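Local coordinates for protein taurine:2-oxoglutarate aminotransferase (Bifidobacterium kashiwanohense PV20-2, PDB 6JIX) that is a pyridoxal 5'-phosphate-dependent class-III aminotransferase that probably moves the amino group of taurine onto 2-oxoglutarate, at residues 384-389 against 393-398; 400-403 against 408-411. All coordinates share one frame; numbering follows the deposited sequence.

Contact 1: residues 384-389 against 393-398; sequences LMAPYH and SVMPQI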
loop_
_atom_site.group_PDB
_atom_site.type_symbol
_atom_site.label_atom_id
_atom_site.label_comp_id
_atom_site.label_asym_id
_atom_site.label_seq_id
_atom_site.Cartn_x
_atom_site.Cartn_y
_atom_site.Cartn_z
ATOM N N LEU A 384 -7.028 -35.478 -1.061
ATOM C CA LEU A 384 -6.898 -34.311 -0.197
ATOM C C LEU A 384 -8.187 -34.065 0.577
ATOM O O LEU A 384 -9.283 -34.395 0.122
ATOM C CB LEU A 384 -6.531 -33.076 -1.016
ATOM C CG LEU A 384 -5.300 -33.263 -1.896
ATOM C CD1 LEU A 384 -4.927 -31.976 -2.585
ATOM C CD2 LEU A 384 -4.160 -33.753 -1.040
ATOM N N MET A 385 -8.041 -33.504 1.777
ATOM C CA MET A 385 -9.205 -33.164 2.582
ATOM C C MET A 385 -9.950 -31.972 2.003
ATOM O O MET A 385 -11.152 -31.795 2.257
ATOM C CB MET A 385 -8.779 -32.879 4.018
ATOM C CG MET A 385 -9.913 -32.435 4.910
ATOM S SD MET A 385 -10.948 -33.819 5.423
ATOM C CE MET A 385 -9.909 -34.659 6.630
ATOM N N ALA A 386 -9.254 -31.133 1.259
ATOM C CA ALA A 386 -9.889 -30.049 0.512
ATOM C C ALA A 386 -9.088 -29.863 -0.772
ATOM O O ALA A 386 -8.019 -29.230 -0.758
ATOM C CB ALA A 386 -9.954 -28.757 1.323
ATOM N N PRO A 387 -9.559 -30.410 -1.897
ATOM C CA PRO A 387 -8.835 -30.238 -3.168
ATOM C C PRO A 387 -8.894 -28.787 -3.615
ATOM O O PRO A 387 -9.701 -27.996 -3.120
ATOM C CB PRO A 387 -9.560 -31.167 -4.153
ATOM C CG PRO A 387 -10.871 -31.526 -3.498
ATOM C CD PRO A 387 -10.920 -30.940 -2.100
ATOM N N TYR A 388 -8.036 -28.444 -4.580
ATOM C CA TYR A 388 -7.844 -27.043 -4.949
ATOM C C TYR A 388 -9.174 -26.330 -5.162
ATOM O O TYR A 388 -10.030 -26.788 -5.926
ATOM C CB TYR A 388 -6.977 -26.912 -6.211
ATOM C CG TYR A 388 -6.674 -25.448 -6.509
ATOM C CD1 TYR A 388 -5.796 -24.722 -5.702
ATOM C CD2 TYR A 388 -7.317 -24.773 -7.548
ATOM C CE1 TYR A 388 -5.538 -23.384 -5.944
ATOM C CE2 TYR A 388 -7.066 -23.431 -7.794
ATOM C CZ TYR A 388 -6.174 -22.739 -6.984
ATOM O OH TYR A 388 -5.916 -21.401 -7.215
ATOM N N HIS A 389 -9.341 -25.203 -4.469
ATOM C CA HIS A 389 -10.469 -24.293 -4.687
ATOM C C HIS A 389 -11.827 -24.974 -4.498
ATOM O O HIS A 389 -12.788 -24.688 -5.214
ATOM C CB HIS A 389 -10.394 -23.641 -6.070
ATOM C CG HIS A 389 -11.199 -22.384 -6.173
ATOM N ND1 HIS A 389 -11.488 -21.775 -7.377
ATOM C CD2 HIS A 389 -11.777 -21.617 -5.216
ATOM C CE1 HIS A 389 -12.209 -20.689 -7.157
ATOM N NE2 HIS A 389 -12.405 -20.574 -5.856
ATOM N N SER A 393 -15.113 -25.920 1.901
ATOM C CA SER A 393 -13.954 -26.541 2.526
ATOM C C SER A 393 -14.223 -26.799 4.007
ATOM O O SER A 393 -14.699 -25.916 4.726
ATOM C CB SER A 393 -12.736 -25.637 2.357
ATOM O OG SER A 393 -11.731 -25.953 3.297
ATOM N N VAL A 394 -13.912 -28.016 4.469
ATOM C CA VAL A 394 -14.016 -28.334 5.892
ATOM C C VAL A 394 -12.840 -27.818 6.699
ATOM O O VAL A 394 -12.834 -27.965 7.926
ATOM C CB VAL A 394 -14.079 -29.849 6.166
ATOM C CG1 VAL A 394 -15.317 -30.442 5.562
ATOM C CG2 VAL A 394 -12.824 -30.536 5.631
ATOM N N MET A 395 -11.828 -27.247 6.055
ATOM C CA MET A 395 -10.652 -26.833 6.806
ATOM C C MET A 395 -10.962 -25.767 7.855
ATOM O O MET A 395 -10.352 -25.819 8.937
ATOM C CB MET A 395 -9.560 -26.385 5.824
ATOM C CG MET A 395 -9.182 -27.481 4.831
ATOM S SD MET A 395 -8.239 -28.862 5.540
ATOM C CE MET A 395 -7.058 -27.996 6.559
ATOM N N PRO A 396 -11.879 -24.818 7.639
ATOM C CA PRO A 396 -12.187 -23.870 8.725
ATOM C C PRO A 396 -12.708 -24.551 9.984
ATOM O O PRO A 396 -12.413 -24.097 11.096
ATOM C CB PRO A 396 -13.223 -22.931 8.087
ATOM C CG PRO A 396 -12.912 -22.974 6.636
ATOM C CD PRO A 396 -12.457 -24.383 6.352
ATOM N N GLN A 397 -13.489 -25.621 9.838
ATOM C CA GLN A 397 -13.891 -26.440 10.980
ATOM C C GLN A 397 -12.688 -26.844 11.828
ATOM O O GLN A 397 -12.703 -26.715 13.058
ATOM C CB GLN A 397 -14.595 -27.688 10.458
ATOM C CG GLN A 397 -15.848 -28.103 11.156
ATOM C CD GLN A 397 -16.518 -29.250 10.422
ATOM O OE1 GLN A 397 -16.752 -29.178 9.208
ATOM N NE2 GLN A 397 -16.777 -30.342 11.142
ATOM N N ILE A 398 -11.639 -27.364 11.174
ATOM C CA ILE A 398 -10.413 -27.766 11.865
ATOM C C ILE A 398 -9.728 -26.562 12.495
ATOM O O ILE A 398 -9.239 -26.623 13.632
ATOM C CB ILE A 398 -9.460 -28.466 10.882
ATOM C CG1 ILE A 398 -10.173 -29.572 10.110
ATOM C CG2 ILE A 398 -8.218 -28.948 11.612
ATOM C CD1 ILE A 398 -9.303 -30.194 9.048
HETATM O O HOH W 1 -13.011 -29.609 2.497
#

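Contact 2: residues 400-403 against 408-411; sequences AKLM and STFG. With GLU (glutamic acid), chain N.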
loop_
_atom_site.group_PDB
_atom_site.type_symbol
_atom_site.label_atom_id
_atom_site.label_comp_id
_atom_site.label_asym_id
_atom_site.label_seq_id
_atom_site.Cartn_x
_atom_site.Cartn_y
_atom_site.Cartn_z
ATOM N N ALA A 400 -11.119 -23.972 13.550
ATOM C CA ALA A 400 -11.934 -23.556 14.690
ATOM C C ALA A 400 -11.787 -24.507 15.874
ATOM O O ALA A 400 -11.750 -24.065 17.025
ATOM C CB ALA A 400 -13.398 -23.455 14.277
ATOM N N LYS A 401 -11.732 -25.818 15.620
ATOM C CA LYS A 401 -11.432 -26.750 16.701
ATOM C C LYS A 401 -10.097 -26.387 17.353
ATOM O O LYS A 401 -9.960 -26.439 18.585
ATOM C CB LYS A 401 -11.449 -28.197 16.175
ATOM N N LEU A 402 -9.109 -25.997 16.541
ATOM C CA LEU A 402 -7.823 -25.538 17.063
ATOM C C LEU A 402 -7.955 -24.224 17.829
ATOM O O LEU A 402 -7.396 -24.071 18.921
ATOM C CB LEU A 402 -6.841 -25.370 15.914
ATOM C CG LEU A 402 -6.197 -26.639 15.379
ATOM C CD1 LEU A 402 -5.510 -26.306 14.067
ATOM C CD2 LEU A 402 -5.206 -27.188 16.386
ATOM N N MET A 403 -8.674 -23.254 17.261
ATOM C CA MET A 403 -8.845 -21.965 17.922
ATOM C C MET A 403 -9.477 -22.137 19.303
ATOM O O MET A 403 -9.171 -21.376 20.228
ATOM C CB MET A 403 -9.684 -21.037 17.019
ATOM C CG MET A 403 -9.784 -19.538 17.404
ATOM S SD MET A 403 -8.238 -18.564 17.312
ATOM C CE MET A 403 -8.794 -16.876 17.541
ATOM N N SER A 408 -4.179 -20.596 17.851
ATOM C CA SER A 408 -4.669 -19.731 16.781
ATOM C C SER A 408 -3.757 -19.840 15.565
ATOM O O SER A 408 -2.575 -19.488 15.635
ATOM C CB SER A 408 -4.756 -18.277 17.252
ATOM O OG SER A 408 -4.537 -17.378 16.171
ATOM N N THR A 409 -4.316 -20.289 14.444
ATOM C CA THR A 409 -3.571 -20.375 13.198
ATOM C C THR A 409 -4.554 -20.261 12.039
ATOM O O THR A 409 -5.745 -19.980 12.230
ATOM C CB THR A 409 -2.739 -21.667 13.160
ATOM O OG1 THR A 409 -1.764 -21.589 12.115
ATOM C CG2 THR A 409 -3.622 -22.903 12.963
ATOM N N PHE A 410 -4.043 -20.454 10.826
ATOM C CA PHE A 410 -4.865 -20.427 9.626
ATOM C C PHE A 410 -4.225 -21.350 8.608
ATOM O O PHE A 410 -3.125 -21.865 8.811
ATOM C CB PHE A 410 -5.016 -19.002 9.064
ATOM C CG PHE A 410 -3.810 -18.518 8.288
ATOM C CD1 PHE A 410 -2.663 -18.077 8.950
ATOM C CD2 PHE A 410 -3.818 -18.504 6.894
ATOM C CE1 PHE A 410 -1.539 -17.638 8.233
ATOM C CE2 PHE A 410 -2.696 -18.063 6.171
ATOM C CZ PHE A 410 -1.561 -17.632 6.839
ATOM N N GLY A 411 -4.920 -21.536 7.494
ATOM C CA GLY A 411 -4.378 -22.306 6.392
ATOM C C GLY A 411 -5.063 -21.880 5.115
ATOM O O GLY A 411 -6.010 -21.092 5.123
HETATM N N GLU N . -6.383 -16.892 12.188
HETATM C CA GLU N . -5.075 -16.274 12.072
HETATM C C GLU N . -4.773 -15.362 13.264
HETATM O O GLU N . -4.031 -15.761 14.235
HETATM C CB GLU N . -5.075 -15.439 10.801
HETATM C CG GLU N . -6.358 -14.637 10.722
HETATM C CD GLU N . -6.479 -13.916 9.389
HETATM O OE1 GLU N . -6.253 -14.621 8.373
HETATM O OE2 GLU N . -6.785 -12.673 9.294
HETATM O OXT GLU N . -5.268 -14.208 13.253
#

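Contact 1: residues 384-389 against 393-398
Met385 sends CG out anti to its backbone N (chi1 177°) and then bends at both following torsions, while Met395 holds its CG beside its own backbone N (chi1 -58°); the two sulfur-bearing chains thereby meet at a slant, Met385 CG lying 4.0 Å from Met395 SD. Val394 meets Met385 through a single methyl: Val394 CG2 sits 3.5 Å from Met385 CG and also near Met385 SD, the two side chains crossing at about a right angle. On the next residue of the loop, Ala386 CB rests 3.8 Å from Met395 CG and also borders the hydroxyl of Ser393. These residues join the loop that follows the short strand 383-384 to the start of helix 395-404, within the smaller C-terminal part of the fold type I aminotransferase architecture. Strand residue Ile375 and helix residues Val443 and Leu447 cover Met385 from elsewhere, and Met395 also packs on Ile416. Ser393 OG accepts from Met395 N at 3.0 Å (N-H...O 154°), an ST turn that caps the entry into the helix. With an alanine in place of Ser393 the hydroxyl is gone, and Met395 N would probably be left without its capping acceptor, giving the first turn more freedom and disturbing the seat of the Met395 side chain against Ala386. No direct hydrogen bond spans the two segments; a water bridges the backbones, donating to Met385 O (2.9 Å) and accepting from Val394 N (2.7 Å).

Contact 2: residues 400-403 against 408-411
Met403 and Leu402, neighbours on helix 395-404, reach the segment 408-411 with different parts of their chains. Met403 swings CG anti to its backbone N and bends at chi2 (66°), which lays SD beside the Ser408 side chain, 3.5 Å from its CB. Leu402 instead crosses Thr409 obliquely, and the touch is between one methyl of each, Leu402 CD1 and Thr409 CG2, 4.0 Å apart. The threonine is divided in its duties: its methyl faces the leucine, while OG1 is hydrogen-bonded to Asn417 O on strand 415-418. After its last turn the helix passes into the short strand 407-408, which runs parallel beside strand 48-51 at the edge of a mixed sheet; Ser408 makes backbone hydrogen bonds with Thr50 there, and Tyr86 of the second subunit packs on both Met403 and Ser408, so the dimer interface borders the contact. Ser408, Thr409 and Phe410, together with Asp51, Ser53, Leu55 and Leu56, line a pocket for a bound glutamate. The ligand N donates to Thr409 O at 3.2 Å, and oxygen O of its alpha-carboxyl group lies 2.6 Å from Ser408 OG. Phe410 points its CB away from the helix segment, and that atom is 4.0 Å from the CB of the glutamate.

How the contacts relate
Contact 1 closes before contact 2 opens, and helix 395-404 serves both: its start packs on the preceding loop, its later turns on the segment that follows. The two centres lie 13 Å apart, and the segments adjoin in the sequence but make no other touch between the contacts. Ile416 of strand 415-418 ties them together, meeting Met395 and Ile398 from contact 1 and Leu402 and Thr409 from contact 2; helix 426-447 likewise packs against residues of both. Contact 2 holds pocket residues for glutamate, whereas contact 1 stands back, the Met395 side chain being about 12 Å from a bound glutamate. The Thr409 side chain is itself about 13 Å from a pyridoxal phosphate.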